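PDB 3OKG: restriction endonuclease S subunits from Thermoanaerobacter tengcongensis, which probably recognises DNA as the specificity subunit of a type I methyltransferase, in which it assembles with M polypeptides. Local coordinates for residues V29-V34 with Y165-P170. Numbering follows the deposited sequence.
Sequences VRLGEV and YNTLIP
Ile169 holds CG1 between its backbone N and carbonyl carbon (chi1 60°), and Val29 sets CG2 in the same way, which brings Ile169 CG1 to 3.5 Å from Val29 CG2. One carbon further out, Ile169 CD1 meets Val34 CG2 tip to tip at 4.0 Å and crosses the end of Leu31, where Leu31 CD1 lies 4.1 Å from Ile169 CD1. Because the CG1-CD1 branch touches Val29, Leu31 and Val34, cutting Ile169 back to alanine is likely to leave a gap among them. The backbones form a short antiparallel pair: Val29 N reaches Ile169 O at 3.2 Å, and Ile169 N returns a bond to Val29 O at 2.8 Å. Past the strand the chain turns into a 3-10 segment, yet Leu31 N still bonds Thr167 O, and Gly32 N meets a lone pair of Tyr165 O in the carbonyl plane (2.8 Å). Arg30 lies alongside Asn166, its CG 3.4 Å from Asn166 O, while Glu33 OE2 accepts a hydrogen bond from Arg30 N and lies above one guanidinium face, toward the rim, a long contact of charges alone. Within the DNA specificity domain this two-stranded sheet packs Leu31 and Ile169 on helix 130-137, Ile169 also on helix 140-143, and Tyr165 on strand 118-121, its OH bonded to Val120 O.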
loop_
_atom_site.group_PDB
_atom_site.type_symbol
_atom_site.label_atom_id
_atom_site.label_comp_id
_atom_site.label_asym_id
_atom_site.label_seq_id
_atom_site.Cartn_x
_atom_site.Cartn_y
_atom_site.Cartn_z
ATOM N N VAL A 29 23.300 11.086 26.411
ATOM C CA VAL A 29 23.334 12.536 26.596
ATOM C C VAL A 29 22.023 13.168 26.140
ATOM O O VAL A 29 21.256 12.544 25.410
ATOM C CB VAL A 29 24.457 13.161 25.763
ATOM C CG1 VAL A 29 25.766 12.603 26.199
ATOM C CG2 VAL A 29 24.218 12.916 24.228
ATOM N N ARG A 30 21.757 14.406 26.561
ATOM C CA ARG A 30 20.676 15.161 25.932
ATOM C C ARG A 30 21.186 15.616 24.559
ATOM O O ARG A 30 22.361 15.920 24.411
ATOM C CB ARG A 30 20.259 16.368 26.791
ATOM C CG ARG A 30 19.475 16.005 28.100
ATOM C CD ARG A 30 19.208 17.254 28.976
ATOM N NE ARG A 30 20.455 17.994 29.170
ATOM C CZ ARG A 30 21.419 17.634 30.012
ATOM N NH1 ARG A 30 21.277 16.570 30.798
ATOM N NH2 ARG A 30 22.530 18.357 30.079
ATOM N N LEU A 31 20.299 15.664 23.575
ATOM C CA LEU A 31 20.687 16.055 22.221
ATOM C C LEU A 31 21.458 17.377 22.285
ATOM O O LEU A 31 22.508 17.537 21.656
ATOM C CB LEU A 31 19.429 16.219 21.373
ATOM C CG LEU A 31 19.587 16.693 19.931
ATOM C CD1 LEU A 31 20.534 15.757 19.192
ATOM C CD2 LEU A 31 18.184 16.723 19.297
ATOM N N GLY A 32 20.931 18.325 23.047
ATOM C CA GLY A 32 21.513 19.659 23.138
ATOM C C GLY A 32 22.984 19.666 23.549
ATOM O O GLY A 32 23.734 20.579 23.210
ATOM N N GLU A 33 23.406 18.637 24.276
ATOM C CA GLU A 33 24.778 18.571 24.755
ATOM C C GLU A 33 25.764 18.398 23.613
ATOM O O GLU A 33 26.933 18.704 23.757
ATOM C CB GLU A 33 24.950 17.397 25.738
ATOM C CG GLU A 33 24.185 17.529 27.060
ATOM C CD GLU A 33 24.586 16.403 28.026
ATOM O OE1 GLU A 33 25.699 16.457 28.560
ATOM O OE2 GLU A 33 23.822 15.442 28.181
ATOM N N VAL A 34 25.302 17.857 22.490
ATOM C CA VAL A 34 26.184 17.706 21.329
ATOM C C VAL A 34 25.763 18.647 20.179
ATOM O O VAL A 34 26.114 18.427 19.030
ATOM C CB VAL A 34 26.281 16.221 20.882
ATOM C CG1 VAL A 34 26.773 15.369 22.029
ATOM C CG2 VAL A 34 24.920 15.711 20.388
ATOM N N TYR A 165 15.845 19.705 22.148
ATOM C CA TYR A 165 17.227 19.657 22.618
ATOM C C TYR A 165 17.334 18.844 23.918
ATOM O O TYR A 165 18.383 18.295 24.218
ATOM C CB TYR A 165 17.804 21.055 22.861
ATOM C CG TYR A 165 17.920 21.932 21.629
ATOM C CD1 TYR A 165 18.506 21.449 20.445
ATOM C CD2 TYR A 165 17.498 23.245 21.662
ATOM C CE1 TYR A 165 18.626 22.275 19.307
ATOM C CE2 TYR A 165 17.628 24.074 20.555
ATOM C CZ TYR A 165 18.199 23.586 19.380
ATOM O OH TYR A 165 18.287 24.424 18.274
ATOM N N ASN A 166 16.243 18.758 24.674
ATOM C CA ASN A 166 16.281 18.054 25.957
ATOM C C ASN A 166 16.127 16.547 25.860
ATOM O O ASN A 166 16.315 15.824 26.850
ATOM C CB ASN A 166 15.213 18.629 26.912
ATOM C CG ASN A 166 15.629 19.963 27.488
ATOM O OD1 ASN A 166 16.819 20.290 27.513
ATOM N ND2 ASN A 166 14.652 20.749 27.961
ATOM N N THR A 167 15.788 16.051 24.672
ATOM C CA THR A 167 15.555 14.618 24.540
ATOM C C THR A 167 16.863 13.872 24.754
ATOM O O THR A 167 17.929 14.406 24.467
ATOM C CB THR A 167 14.904 14.224 23.164
ATOM O OG1 THR A 167 15.792 14.556 22.086
ATOM C CG2 THR A 167 13.522 14.904 22.967
ATOM N N LEU A 168 16.780 12.642 25.263
ATOM C CA LEU A 168 17.958 11.796 25.443
ATOM C C LEU A 168 18.293 11.013 24.187
ATOM O O LEU A 168 17.395 10.486 23.544
ATOM C CB LEU A 168 17.703 10.761 26.556
ATOM C CG LEU A 168 17.596 11.324 27.964
ATOM C CD1 LEU A 168 17.455 10.163 29.010
ATOM C CD2 LEU A 168 18.819 12.182 28.254
ATOM N N ILE A 169 19.587 10.879 23.883
ATOM C CA ILE A 169 20.033 10.132 22.717
ATOM C C ILE A 169 21.228 9.240 23.079
ATOM O O ILE A 169 22.042 9.621 23.897
ATOM C CB ILE A 169 20.473 11.096 21.560
ATOM C CG1 ILE A 169 21.634 12.000 21.988
ATOM C CG2 ILE A 169 19.258 11.909 21.051
ATOM C CD1 ILE A 169 22.536 12.531 20.776
ATOM N N PRO A 170 21.323 8.055 22.455
ATOM C CA PRO A 170 22.476 7.187 22.641
ATOM C C PRO A 170 23.604 7.705 21.760
ATOM O O PRO A 170 23.382 8.014 20.580
ATOM C CB PRO A 170 21.999 5.843 22.086
ATOM C CG PRO A 170 20.870 6.141 21.201
ATOM C CD PRO A 170 20.471 7.580 21.362
#